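Local coordinates for lysozyme (Asticcacaulis excentricus, PDB 6H9D), which belongs to the phage lysozyme family, whose members hydrolyse peptidoglycan, and forms the muramidase domain of SpmX, probably serving cell morphogenesis and stalk synthesis, at residues A[36-41]-A[54-59]; A[18-23]-A[48-53]; A[12-17]-A[84-89]; A[5-10]-A[80-85]; A[32-37]-A[44-49]. All blocks are in the same frame, centred on the assembly; numbering follows the deposited sequence.

Contact 1: residues A[36-41]-A[54-59]; sequences YGHTFS and DALLRF
Leu56 lays its CD2 branch over one face of the His38 imidazole, a CH-pi contact in which this methyl lies 4.0 Å from the ring centroid and 16° off the ring normal. This is the tight part of the contact. The two side chains cross at about a right angle, and Leu56 CB closes to 3.8 Å from His38 CG. With CG anti to the backbone N (chi1 176°), the imidazole is carried toward the helix, and bonds at both nitrogens fix its rotation: ND1 is hydrogen-bonded to Asp60, while NE2 pairs with Ser41 OG at 3.0 Å and also receives the Ser41 N-H, which approaches from well outside the ring plane. Tyr36 forms a second buried patch, its CD2 resting 4.1 Å from Leu57 CB and its edge turned to the backbone N of Asp54. The outer side is more open to solvent and rests on a single close touch. There Phe40 and Phe59, both exposed, cross nearly at right angles without stacking; the edge of Phe40 presents CZ to Phe59 CB at 3.6 Å. The loop 36-41 leaves strand 32-35 and runs along helix 50-71, where Leu56 also touches Ile34 and Val48, while Asp54 reaches Lys15 of helix 8-16 through a salt bridge.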
# COMPACT_ATOMS: atom_id res chain seq x y z
N TYR A 36 -9.14 -8.09 -4.09
CA TYR A 36 -8.68 -6.72 -4.00
C TYR A 36 -7.46 -6.52 -4.91
O TYR A 36 -6.37 -6.29 -4.43
CB TYR A 36 -8.33 -6.38 -2.55
CG TYR A 36 -9.49 -6.55 -1.60
CD1 TYR A 36 -10.58 -5.70 -1.63
CD2 TYR A 36 -9.48 -7.57 -0.68
CE1 TYR A 36 -11.66 -5.88 -0.77
CE2 TYR A 36 -10.54 -7.77 0.19
CZ TYR A 36 -11.64 -6.93 0.13
OH TYR A 36 -12.65 -7.12 1.02
N GLY A 37 -7.67 -6.69 -6.21
CA GLY A 37 -6.63 -6.51 -7.23
C GLY A 37 -5.63 -7.65 -7.29
O GLY A 37 -4.54 -7.42 -7.73
N HIS A 38 -6.03 -8.84 -6.86
CA HIS A 38 -5.11 -10.01 -6.84
C HIS A 38 -5.00 -10.62 -8.24
O HIS A 38 -6.02 -10.74 -8.89
CB HIS A 38 -5.55 -11.03 -5.80
CG HIS A 38 -4.71 -12.26 -5.82
ND1 HIS A 38 -3.51 -12.32 -5.20
CD2 HIS A 38 -4.85 -13.43 -6.45
CE1 HIS A 38 -2.98 -13.49 -5.40
NE2 HIS A 38 -3.77 -14.17 -6.16
N THR A 39 -3.80 -11.03 -8.65
CA THR A 39 -3.63 -11.60 -10.00
C THR A 39 -2.81 -12.89 -10.01
O THR A 39 -3.12 -13.74 -10.79
CB THR A 39 -2.91 -10.61 -10.92
OG1 THR A 39 -1.66 -10.28 -10.33
CG2 THR A 39 -3.71 -9.35 -11.18
N PHE A 40 -1.79 -13.02 -9.16
CA PHE A 40 -0.84 -14.15 -9.27
C PHE A 40 -1.50 -15.53 -9.31
O PHE A 40 -1.02 -16.34 -10.06
CB PHE A 40 0.38 -13.96 -8.37
CG PHE A 40 0.22 -14.36 -6.93
CD1 PHE A 40 0.09 -15.68 -6.57
CD2 PHE A 40 0.27 -13.42 -5.92
CE1 PHE A 40 -0.01 -16.05 -5.25
CE2 PHE A 40 0.16 -13.79 -4.59
CZ PHE A 40 0.01 -15.11 -4.26
N SER A 41 -2.55 -15.77 -8.53
CA SER A 41 -3.24 -17.09 -8.56
C SER A 41 -4.69 -16.93 -9.07
O SER A 41 -5.44 -17.88 -8.97
CB SER A 41 -3.20 -17.76 -7.23
OG SER A 41 -4.02 -17.11 -6.30
N ASP A 54 -9.48 -11.43 1.54
CA ASP A 54 -8.58 -11.01 2.64
C ASP A 54 -7.29 -11.84 2.59
O ASP A 54 -6.21 -11.29 2.69
CB ASP A 54 -9.26 -11.15 4.01
CG ASP A 54 -8.39 -10.64 5.15
OD1 ASP A 54 -7.59 -11.42 5.66
OD2 ASP A 54 -8.52 -9.46 5.50
N ALA A 55 -7.44 -13.16 2.43
CA ALA A 55 -6.30 -14.05 2.38
C ALA A 55 -5.39 -13.67 1.21
O ALA A 55 -4.20 -13.55 1.40
CB ALA A 55 -6.75 -15.48 2.30
N LEU A 56 -5.96 -13.45 0.03
CA LEU A 56 -5.20 -13.13 -1.16
C LEU A 56 -4.49 -11.78 -1.02
O LEU A 56 -3.36 -11.61 -1.48
CB LEU A 56 -6.12 -13.15 -2.38
CG LEU A 56 -6.74 -14.51 -2.70
CD1 LEU A 56 -7.81 -14.37 -3.76
CD2 LEU A 56 -5.68 -15.51 -3.14
N LEU A 57 -5.16 -10.80 -0.40
CA LEU A 57 -4.55 -9.49 -0.19
C LEU A 57 -3.33 -9.68 0.73
O LEU A 57 -2.28 -9.11 0.46
CB LEU A 57 -5.59 -8.51 0.39
CG LEU A 57 -5.05 -7.16 0.88
CD1 LEU A 57 -4.34 -6.40 -0.24
CD2 LEU A 57 -6.15 -6.32 1.49
N ARG A 58 -3.43 -10.53 1.76
CA ARG A 58 -2.30 -10.74 2.67
C ARG A 58 -1.15 -11.40 1.90
O ARG A 58 0.00 -11.12 2.19
CB ARG A 58 -2.73 -11.54 3.90
CG ARG A 58 -3.65 -10.76 4.84
CD ARG A 58 -4.40 -11.64 5.83
NE ARG A 58 -5.16 -10.85 6.79
CZ ARG A 58 -4.66 -10.40 7.94
NH1 ARG A 58 -3.39 -10.63 8.23
NH2 ARG A 58 -5.41 -9.72 8.79
N PHE A 59 -1.45 -12.24 0.90
CA PHE A 59 -0.37 -12.78 0.04
C PHE A 59 0.32 -11.64 -0.72
O PHE A 59 1.52 -11.56 -0.77
CB PHE A 59 -0.89 -13.78 -0.99
CG PHE A 59 -1.41 -15.08 -0.43
CD1 PHE A 59 -1.03 -15.54 0.82
CD2 PHE A 59 -2.27 -15.86 -1.19
CE1 PHE A 59 -1.52 -16.74 1.31
CE2 PHE A 59 -2.76 -17.06 -0.70
CZ PHE A 59 -2.36 -17.51 0.54

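Contact 2: residues A[18-23]-A[48-53]; sequences EGLRQQ and VTAEDA
Leu20 turns toward the start of helix 50-71 and divides its two methyls between successive parts of it. Its CG stands anti to the backbone N (chi1 167°); from there CD1 packs closely on Ala53 CB, at 3.5 Å, and CD2 reaches Ala50 CB at 4.3 Å. Val48 directs CG2 back at the strand, against Arg21 O at 3.6 Å, with this branch between its own backbone N and carbonyl carbon. Gln22 carries CG beside its backbone N (chi1 -87°), which sets this methylene 3.3 Å from Val48 O, so the aliphatic part of the glutamine does the touching; the chain bends only beyond it. One hydrogen bond joins the backbones, Val48 N to Gln22 O at 2.9 Å. Beyond it the helix opens with a capping box: Thr49 OG1 accepts from Asp52 N, and Asp52 OD2 takes the Thr49 N-H from above the carboxylate plane. The chemistry is thus divided, with polar groups fixing the chain where the helix begins and a few apolar contacts packing the chain just before strand 21-22 on the first turn of helix 50-71, at the surface.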
# COMPACT_ATOMS: atom_id res chain seq x y z
N GLU A 18 -9.61 -0.27 -1.66
CA GLU A 18 -9.83 -1.25 -2.74
C GLU A 18 -11.31 -1.64 -2.83
O GLU A 18 -12.00 -1.58 -1.83
CB GLU A 18 -9.05 -2.53 -2.43
CG GLU A 18 -7.58 -2.30 -2.18
CD GLU A 18 -6.82 -2.12 -3.48
OE1 GLU A 18 -7.34 -2.55 -4.49
OE2 GLU A 18 -5.75 -1.53 -3.46
N GLY A 19 -11.73 -2.03 -4.02
CA GLY A 19 -13.09 -2.52 -4.25
C GLY A 19 -13.06 -4.02 -4.39
O GLY A 19 -12.25 -4.49 -5.16
N LEU A 20 -13.92 -4.73 -3.67
CA LEU A 20 -13.93 -6.21 -3.74
C LEU A 20 -14.54 -6.70 -5.06
O LEU A 20 -15.65 -6.32 -5.36
CB LEU A 20 -14.70 -6.77 -2.55
CG LEU A 20 -15.06 -8.25 -2.68
CD1 LEU A 20 -13.81 -9.09 -2.68
CD2 LEU A 20 -16.00 -8.70 -1.58
N ARG A 21 -13.80 -7.52 -5.80
CA ARG A 21 -14.31 -8.16 -7.03
C ARG A 21 -14.47 -9.64 -6.69
O ARG A 21 -13.47 -10.32 -6.56
CB ARG A 21 -13.37 -7.95 -8.21
CG ARG A 21 -13.17 -6.49 -8.60
CD ARG A 21 -14.44 -5.81 -9.10
NE ARG A 21 -14.97 -6.44 -10.29
CZ ARG A 21 -14.53 -6.21 -11.52
NH1 ARG A 21 -13.54 -5.36 -11.72
NH2 ARG A 21 -15.08 -6.84 -12.56
N GLN A 22 -15.71 -10.10 -6.54
CA GLN A 22 -15.98 -11.49 -6.14
C GLN A 22 -15.77 -12.44 -7.31
O GLN A 22 -15.63 -13.60 -7.05
CB GLN A 22 -17.42 -11.64 -5.64
CG GLN A 22 -17.58 -11.34 -4.16
CD GLN A 22 -18.92 -10.71 -3.92
OE1 GLN A 22 -19.85 -10.86 -4.70
NE2 GLN A 22 -19.04 -9.97 -2.83
N GLN A 23 -15.74 -11.93 -8.54
CA GLN A 23 -15.60 -12.81 -9.71
C GLN A 23 -14.39 -12.40 -10.54
O GLN A 23 -14.20 -11.23 -10.76
CB GLN A 23 -16.87 -12.74 -10.57
CG GLN A 23 -16.75 -13.50 -11.87
CD GLN A 23 -17.16 -14.93 -11.71
OE1 GLN A 23 -18.27 -15.23 -11.29
NE2 GLN A 23 -16.25 -15.84 -12.02
N VAL A 48 -14.52 -15.51 -5.19
CA VAL A 48 -13.99 -15.39 -3.81
C VAL A 48 -15.02 -14.76 -2.88
O VAL A 48 -15.79 -13.93 -3.31
CB VAL A 48 -12.72 -14.52 -3.75
CG1 VAL A 48 -11.52 -15.16 -4.41
CG2 VAL A 48 -12.97 -13.14 -4.31
N THR A 49 -14.97 -15.17 -1.62
CA THR A 49 -15.74 -14.49 -0.55
C THR A 49 -14.87 -13.35 -0.02
O THR A 49 -13.68 -13.29 -0.35
CB THR A 49 -16.03 -15.43 0.62
OG1 THR A 49 -14.78 -15.85 1.15
CG2 THR A 49 -16.82 -16.65 0.22
N ALA A 50 -15.44 -12.48 0.81
CA ALA A 50 -14.65 -11.40 1.41
C ALA A 50 -13.49 -12.04 2.18
O ALA A 50 -12.41 -11.52 2.12
CB ALA A 50 -15.53 -10.57 2.30
N GLU A 51 -13.73 -13.16 2.84
CA GLU A 51 -12.70 -13.93 3.61
C GLU A 51 -11.56 -14.39 2.68
O GLU A 51 -10.37 -14.26 2.99
CB GLU A 51 -13.35 -15.15 4.30
CG GLU A 51 -12.76 -15.54 5.65
CD GLU A 51 -12.97 -17.00 6.09
OE1 GLU A 51 -13.98 -17.61 5.68
OE2 GLU A 51 -12.09 -17.56 6.80
N ASP A 52 -11.92 -14.95 1.52
CA ASP A 52 -10.93 -15.42 0.55
C ASP A 52 -10.10 -14.23 0.02
O ASP A 52 -8.89 -14.32 -0.15
CB ASP A 52 -11.61 -16.12 -0.63
CG ASP A 52 -12.35 -17.42 -0.35
OD1 ASP A 52 -12.15 -18.00 0.71
OD2 ASP A 52 -13.15 -17.83 -1.21
N ALA A 53 -10.76 -13.10 -0.24
CA ALA A 53 -10.11 -11.90 -0.79
C ALA A 53 -9.12 -11.34 0.25
O ALA A 53 -8.06 -10.87 -0.12
CB ALA A 53 -11.15 -10.88 -1.18

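Contact 3: residues A[12-17]-A[84-89]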
# COMPACT_ATOMS: atom_id res chain seq x y z
N GLU A 12 -7.06 -3.71 7.11
CA GLU A 12 -8.38 -3.09 6.87
C GLU A 12 -8.21 -1.71 6.20
O GLU A 12 -8.97 -1.35 5.32
CB GLU A 12 -9.18 -2.94 8.17
CG GLU A 12 -9.57 -4.24 8.84
CD GLU A 12 -10.14 -5.32 7.93
OE1 GLU A 12 -11.05 -5.00 7.12
OE2 GLU A 12 -9.68 -6.48 8.04
N LEU A 13 -7.21 -0.95 6.63
CA LEU A 13 -6.93 0.34 6.00
C LEU A 13 -6.68 0.14 4.49
O LEU A 13 -7.26 0.80 3.63
CB LEU A 13 -5.70 0.98 6.66
CG LEU A 13 -5.26 2.28 6.00
CD1 LEU A 13 -6.31 3.35 6.22
CD2 LEU A 13 -3.91 2.76 6.50
N ILE A 14 -5.82 -0.82 4.16
CA ILE A 14 -5.43 -1.06 2.79
C ILE A 14 -6.65 -1.49 1.97
O ILE A 14 -6.88 -0.99 0.86
CB ILE A 14 -4.28 -2.08 2.75
CG1 ILE A 14 -3.01 -1.40 3.27
CG2 ILE A 14 -4.10 -2.67 1.36
CD1 ILE A 14 -1.81 -2.31 3.39
N LYS A 15 -7.46 -2.37 2.55
CA LYS A 15 -8.65 -2.88 1.90
C LYS A 15 -9.65 -1.74 1.63
O LYS A 15 -10.42 -1.80 0.70
CB LYS A 15 -9.23 -3.96 2.80
CG LYS A 15 -10.35 -4.81 2.23
CD LYS A 15 -10.93 -5.73 3.29
CE LYS A 15 -9.89 -6.68 3.84
NZ LYS A 15 -10.47 -7.65 4.79
N SER A 16 -9.64 -0.72 2.49
CA SER A 16 -10.62 0.36 2.44
C SER A 16 -10.43 1.18 1.17
O SER A 16 -11.36 1.83 0.73
CB SER A 16 -10.55 1.23 3.68
OG SER A 16 -9.37 2.01 3.68
N PHE A 17 -9.25 1.11 0.55
CA PHE A 17 -8.97 1.84 -0.66
C PHE A 17 -9.26 0.99 -1.90
O PHE A 17 -9.10 1.45 -3.02
CB PHE A 17 -7.51 2.34 -0.68
CG PHE A 17 -7.11 3.14 0.53
CD1 PHE A 17 -7.81 4.27 0.88
CD2 PHE A 17 -6.04 2.75 1.33
CE1 PHE A 17 -7.48 4.98 2.02
CE2 PHE A 17 -5.68 3.49 2.44
CZ PHE A 17 -6.41 4.60 2.79
N LEU A 84 3.24 2.66 6.60
CA LEU A 84 4.30 2.55 5.57
C LEU A 84 4.02 1.38 4.61
O LEU A 84 4.29 1.51 3.43
CB LEU A 84 5.67 2.41 6.23
CG LEU A 84 6.22 3.68 6.87
CD1 LEU A 84 7.55 3.42 7.53
CD2 LEU A 84 6.35 4.82 5.87
N VAL A 85 3.47 0.27 5.10
CA VAL A 85 3.11 -0.85 4.23
C VAL A 85 2.02 -0.43 3.24
O VAL A 85 2.09 -0.73 2.06
CB VAL A 85 2.68 -2.07 5.05
CG1 VAL A 85 2.06 -3.13 4.16
CG2 VAL A 85 3.84 -2.67 5.82
N SER A 86 1.02 0.32 3.73
CA SER A 86 -0.06 0.81 2.91
C SER A 86 0.52 1.71 1.82
O SER A 86 0.19 1.58 0.62
CB SER A 86 -1.11 1.54 3.73
OG SER A 86 -2.15 2.04 2.89
N PHE A 87 1.44 2.58 2.24
CA PHE A 87 2.02 3.58 1.38
C PHE A 87 2.90 2.89 0.31
O PHE A 87 2.74 3.11 -0.87
CB PHE A 87 2.82 4.57 2.22
CG PHE A 87 3.55 5.61 1.41
CD1 PHE A 87 2.86 6.65 0.81
CD2 PHE A 87 4.92 5.55 1.25
CE1 PHE A 87 3.53 7.60 0.06
CE2 PHE A 87 5.59 6.51 0.51
CZ PHE A 87 4.89 7.54 -0.09
N CYS A 88 3.76 1.99 0.78
CA CYS A 88 4.66 1.23 -0.07
C CYS A 88 3.88 0.34 -1.05
O CYS A 88 4.24 0.27 -2.21
CB CYS A 88 5.64 0.41 0.75
SG CYS A 88 6.81 -0.46 -0.32
N PHE A 89 2.78 -0.28 -0.60
CA PHE A 89 1.89 -1.05 -1.46
C PHE A 89 1.35 -0.17 -2.60
O PHE A 89 1.26 -0.60 -3.75
CB PHE A 89 0.74 -1.66 -0.65
CG PHE A 89 -0.17 -2.58 -1.42
CD1 PHE A 89 0.33 -3.68 -2.10
CD2 PHE A 89 -1.54 -2.37 -1.44
CE1 PHE A 89 -0.51 -4.53 -2.79
CE2 PHE A 89 -2.39 -3.21 -2.15
CZ PHE A 89 -1.88 -4.31 -2.80
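Ile14 of helix 8-16 fits against Ser86 of helix 78-91, its CG1 lying 3.5 Å from Ser86 CB. With CG1 beside its own backbone N (chi1 -71°), the isoleucine spreads its branches over three residues: CD1 continues past Ser86 to Val85 CG1 at 4.0 Å, while CG2 meets Phe89 CD2 at 3.8 Å, the two side chains slanting across each other. Leu13 and Phe17 close the other flank. Leu13 CD2 and the ring edge of Phe17, through CE2, both approach Ser86 OG, the latter at 3.8 Å. That hydroxyl stands anti to its backbone N (chi1 179°) and makes no hydrogen bond to helix 8-16; its polar needs are met from a second shell, by Glu142 and Arg138 of helix 133-146. Arg138 also touches Phe17, so one helix both satisfies the buried serine and backs the aromatic ring beside it. The axes of segments 12-16 and 84-89 pass 9.8 Å apart and cross at -33°, their directions roughly parallel. Around this pair, helix 50-71 supplies Leu61 against both Ile14 and Phe89, and helix 133-146 covers the side of Leu13 and Phe17; the centre of the contact lies about 4 Å from the centre of the chain.

Contact 4: residues A[5-10]-A[80-85]; sequences KISRAG and QFDALV
Ser7 and Asp82 are brought together by their first torsions: Ser7 holds OG between its backbone N and carbonyl carbon (chi1 76°), and Asp82 swings its carboxylate beside its own backbone N (chi1 -78°), across to the other chain segment. The two oxygens of the aspartate then take different donors. OD1 receives the Ser7 N-H at 2.9 Å in a nearly straight bond (172°), on its syn side and a little out of the carboxylate plane; it is also bonded by the side-chain amide of Gln78, which helps to hold the group still. OD2 is met by Ser7 OG at a modelled separation of 2.5 Å, so short that its exact length is doubtful. The same hydroxyl accepts from Gly10 N at 3.1 Å. Gly10 carries no side chain, and its CA lies 3.8 Å from Asp82 CG, bringing the two backbones close. Next to Ser7, at Ile6, the contact becomes apolar. Ile6 CD1 presses on Val85 CG1 at a tight 3.5 Å, and the ring of Phe81 offers its edge to Ile6 N, with CE2 3.7 Å away. The arrangement is a serine N-cap at the start of helix 8-16, in which an aspartate from helix 78-91 grips the capping residue and so ties the beginning of one helix to the side of another.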
# COMPACT_ATOMS: atom_id res chain seq x y z
N LYS A 5 5.12 -7.24 11.44
CA LYS A 5 4.01 -7.82 10.68
C LYS A 5 2.89 -6.78 10.56
O LYS A 5 2.65 -6.01 11.51
CB LYS A 5 3.50 -9.09 11.38
CG LYS A 5 4.52 -10.21 11.53
CD LYS A 5 4.18 -11.21 12.62
CE LYS A 5 5.42 -11.79 13.29
NZ LYS A 5 5.11 -12.39 14.61
N ILE A 6 2.19 -6.79 9.42
CA ILE A 6 1.08 -5.85 9.24
C ILE A 6 -0.06 -6.32 10.15
O ILE A 6 -0.39 -7.50 10.16
CB ILE A 6 0.64 -5.71 7.76
CG1 ILE A 6 -0.42 -4.62 7.62
CG2 ILE A 6 0.16 -7.02 7.15
CD1 ILE A 6 -0.55 -4.09 6.24
N SER A 7 -0.62 -5.40 10.93
CA SER A 7 -1.71 -5.71 11.85
C SER A 7 -3.01 -5.88 11.07
O SER A 7 -3.11 -5.53 9.89
CB SER A 7 -1.85 -4.65 12.91
OG SER A 7 -2.47 -3.50 12.37
N ARG A 8 -4.04 -6.38 11.76
CA ARG A 8 -5.35 -6.48 11.19
C ARG A 8 -5.87 -5.09 10.80
O ARG A 8 -6.47 -4.92 9.74
CB ARG A 8 -6.29 -7.18 12.17
CG ARG A 8 -7.70 -7.41 11.63
CD ARG A 8 -8.49 -8.31 12.56
NE ARG A 8 -9.94 -8.10 12.45
CZ ARG A 8 -10.85 -8.80 13.12
NH1 ARG A 8 -10.48 -9.86 13.82
NH2 ARG A 8 -12.12 -8.43 13.09
N ALA A 9 -5.65 -4.09 11.65
CA ALA A 9 -6.09 -2.71 11.36
C ALA A 9 -5.43 -2.20 10.07
O ALA A 9 -6.07 -1.50 9.27
CB ALA A 9 -5.76 -1.80 12.53
N GLY A 10 -4.15 -2.54 9.89
CA GLY A 10 -3.36 -2.17 8.72
C GLY A 10 -3.93 -2.77 7.44
O GLY A 10 -4.06 -2.12 6.41
N GLN A 80 3.17 2.99 12.59
CA GLN A 80 4.07 3.54 11.59
C GLN A 80 4.31 2.49 10.50
O GLN A 80 4.25 2.78 9.30
CB GLN A 80 5.39 3.97 12.21
CG GLN A 80 5.32 5.27 13.00
CD GLN A 80 6.58 5.48 13.81
OE1 GLN A 80 7.32 4.56 14.11
NE2 GLN A 80 6.83 6.73 14.17
N PHE A 81 4.51 1.25 10.94
CA PHE A 81 4.77 0.13 10.04
C PHE A 81 3.56 -0.09 9.13
O PHE A 81 3.71 -0.19 7.94
CB PHE A 81 5.09 -1.13 10.83
CG PHE A 81 5.47 -2.28 9.93
CD1 PHE A 81 6.67 -2.25 9.25
CD2 PHE A 81 4.55 -3.27 9.64
CE1 PHE A 81 7.01 -3.28 8.37
CE2 PHE A 81 4.89 -4.30 8.77
CZ PHE A 81 6.11 -4.28 8.12
N ASP A 82 2.36 -0.17 9.73
CA ASP A 82 1.11 -0.40 9.02
C ASP A 82 0.92 0.67 7.93
O ASP A 82 0.59 0.37 6.81
CB ASP A 82 -0.08 -0.37 9.98
CG ASP A 82 -0.28 -1.63 10.81
OD1 ASP A 82 0.37 -2.67 10.53
OD2 ASP A 82 -1.12 -1.56 11.72
N ALA A 83 1.08 1.94 8.31
CA ALA A 83 0.93 3.08 7.35
C ALA A 83 1.99 2.99 6.24
O ALA A 83 1.67 3.29 5.08
CB ALA A 83 1.02 4.40 8.07
N LEU A 84 3.24 2.66 6.60
CA LEU A 84 4.30 2.55 5.57
C LEU A 84 4.02 1.38 4.61
O LEU A 84 4.29 1.51 3.43
CB LEU A 84 5.67 2.41 6.23
CG LEU A 84 6.22 3.68 6.87
CD1 LEU A 84 7.55 3.42 7.53
CD2 LEU A 84 6.35 4.82 5.87
N VAL A 85 3.47 0.27 5.10
CA VAL A 85 3.11 -0.85 4.23
C VAL A 85 2.02 -0.43 3.24
O VAL A 85 2.09 -0.73 2.06
CB VAL A 85 2.68 -2.07 5.05
CG1 VAL A 85 2.06 -3.13 4.16
CG2 VAL A 85 3.84 -2.67 5.82

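Contact 5: residues A[32-37]-A[44-49]; sequences WMIGYG and EGARVT
Trp32 and Glu44 lie side by side and point the same way, the backbone and aliphatic chain of the glutamate spread over one face of the indole. Glu44 CA sits 3.7 Å from the centroid of the six-membered ring and 15° off its normal, a CH-pi contact; Glu44 CB continues along the same face, 3.5 Å from Trp32 CE2. The extended glutamate, with CG anti to its backbone N (chi1 175°), keeps its carboxylate plane within 25° of the ring plane as it follows the indole outward. A different geometry governs the inner end. Ile34 and Val48 reach toward each other tip to tip, Ile34 CD1 meeting Val48 CG1 at 3.7 Å. The same terminal methyl lies 3.3 Å from Ala46 O and 3.8 Å from Ala46 CB, so one isoleucine tip is received by two residues. Strand 32-35 and the loop 44-48 run in almost the same direction, yet are linked by side chains, with no hydrogen bond between the segments. The chain from Arg21 to Ser25 connects their backbones instead, bonding to Met33 and Gly35 on one side and to Ala46 on the other. Trp32 and Ile34 both touch Ala24 of strand 24-26, while helix 50-71 brings Leu56 against Ile34 and Val48.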
# COMPACT_ATOMS: atom_id res chain seq x y z
N TRP A 32 -5.98 -12.65 -15.25
CA TRP A 32 -7.21 -12.50 -14.50
C TRP A 32 -6.95 -11.78 -13.18
O TRP A 32 -5.87 -11.90 -12.60
CB TRP A 32 -7.88 -13.86 -14.33
CG TRP A 32 -8.30 -14.42 -15.65
CD1 TRP A 32 -7.52 -15.06 -16.57
CD2 TRP A 32 -9.61 -14.33 -16.25
NE1 TRP A 32 -8.25 -15.38 -17.68
CE2 TRP A 32 -9.54 -14.96 -17.51
CE3 TRP A 32 -10.83 -13.78 -15.84
CZ2 TRP A 32 -10.64 -15.05 -18.36
CZ3 TRP A 32 -11.92 -13.88 -16.67
CH2 TRP A 32 -11.82 -14.50 -17.92
N MET A 33 -7.95 -11.02 -12.72
CA MET A 33 -7.89 -10.28 -11.49
C MET A 33 -9.10 -10.67 -10.63
O MET A 33 -10.17 -10.91 -11.15
CB MET A 33 -7.91 -8.77 -11.76
CG MET A 33 -7.45 -7.91 -10.58
SD MET A 33 -7.12 -6.14 -10.93
CE MET A 33 -5.42 -6.16 -11.51
N ILE A 34 -8.91 -10.71 -9.31
CA ILE A 34 -9.98 -11.06 -8.39
C ILE A 34 -9.70 -10.42 -7.03
O ILE A 34 -8.57 -10.00 -6.75
CB ILE A 34 -10.13 -12.59 -8.31
CG1 ILE A 34 -11.53 -12.99 -7.83
CG2 ILE A 34 -9.04 -13.21 -7.44
CD1 ILE A 34 -11.85 -14.47 -8.00
N GLY A 35 -10.72 -10.37 -6.19
CA GLY A 35 -10.55 -9.94 -4.82
C GLY A 35 -10.21 -8.46 -4.80
O GLY A 35 -10.90 -7.67 -5.44
N TYR A 36 -9.14 -8.09 -4.09
CA TYR A 36 -8.68 -6.72 -4.00
C TYR A 36 -7.46 -6.52 -4.91
O TYR A 36 -6.37 -6.29 -4.43
CB TYR A 36 -8.33 -6.38 -2.55
CG TYR A 36 -9.49 -6.55 -1.60
CD1 TYR A 36 -10.58 -5.70 -1.63
CD2 TYR A 36 -9.48 -7.57 -0.68
CE1 TYR A 36 -11.66 -5.88 -0.77
CE2 TYR A 36 -10.54 -7.77 0.19
CZ TYR A 36 -11.64 -6.93 0.13
OH TYR A 36 -12.65 -7.12 1.02
N GLY A 37 -7.67 -6.69 -6.21
CA GLY A 37 -6.63 -6.51 -7.23
C GLY A 37 -5.63 -7.65 -7.29
O GLY A 37 -4.54 -7.42 -7.73
N GLU A 44 -9.37 -17.88 -14.75
CA GLU A 44 -10.68 -17.73 -15.37
C GLU A 44 -11.70 -18.49 -14.51
O GLU A 44 -11.48 -19.63 -14.14
CB GLU A 44 -10.62 -18.22 -16.82
CG GLU A 44 -11.98 -18.23 -17.52
CD GLU A 44 -11.97 -18.68 -18.98
OE1 GLU A 44 -11.10 -19.48 -19.34
OE2 GLU A 44 -12.83 -18.22 -19.75
N GLY A 45 -12.82 -17.83 -14.19
CA GLY A 45 -14.00 -18.48 -13.56
C GLY A 45 -13.92 -18.57 -12.05
O GLY A 45 -14.83 -19.10 -11.41
N ALA A 46 -12.83 -18.08 -11.47
CA ALA A 46 -12.64 -18.14 -10.00
C ALA A 46 -13.61 -17.20 -9.30
O ALA A 46 -13.97 -16.19 -9.86
CB ALA A 46 -11.21 -17.82 -9.65
N ARG A 47 -14.01 -17.56 -8.09
CA ARG A 47 -14.93 -16.73 -7.28
C ARG A 47 -14.34 -16.65 -5.87
O ARG A 47 -13.73 -17.62 -5.44
CB ARG A 47 -16.34 -17.34 -7.26
CG ARG A 47 -17.05 -17.40 -8.60
CD ARG A 47 -18.46 -17.99 -8.50
NE ARG A 47 -19.51 -17.37 -9.32
CZ ARG A 47 -20.82 -17.52 -9.13
NH1 ARG A 47 -21.28 -18.12 -8.04
NH2 ARG A 47 -21.67 -17.07 -10.02
N VAL A 48 -14.52 -15.51 -5.19
CA VAL A 48 -13.99 -15.39 -3.81
C VAL A 48 -15.02 -14.76 -2.88
O VAL A 48 -15.79 -13.93 -3.31
CB VAL A 48 -12.72 -14.52 -3.75
CG1 VAL A 48 -11.52 -15.16 -4.41
CG2 VAL A 48 -12.97 -13.14 -4.31
N THR A 49 -14.97 -15.17 -1.62
CA THR A 49 -15.74 -14.49 -0.55
C THR A 49 -14.87 -13.35 -0.02
O THR A 49 -13.68 -13.29 -0.35
CB THR A 49 -16.03 -15.43 0.62
OG1 THR A 49 -14.78 -15.85 1.15
CG2 THR A 49 -16.82 -16.65 0.22

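In the fold
The five contacts fall into two groups. Contacts 1, 2 and 5 cluster round the sheet of strands 24-26 and 32-35, their centres 7 to 9 Å apart; Tyr36, shared by the segments of contacts 1 and 5, packs its CE2 3.5 Å from Ala53 CB of contact 2. Contacts 3 and 4 share helices 8-16 and 78-91 and have centres about 8 Å apart, with Ile14 CD1 3.6 Å from Ile6 CD1. Between the groups, the salt bridge from Asp54 OD2 to Lys15 NZ, 2.8 Å, links contact 1 to contact 3. Glycerol, probably from the crystallisation liquor, is hydrogen-bonded to Glu18, weakly to Gly37, and lies about 4 Å from the Phe89 side chain; it may mark a pocket where the groups meet.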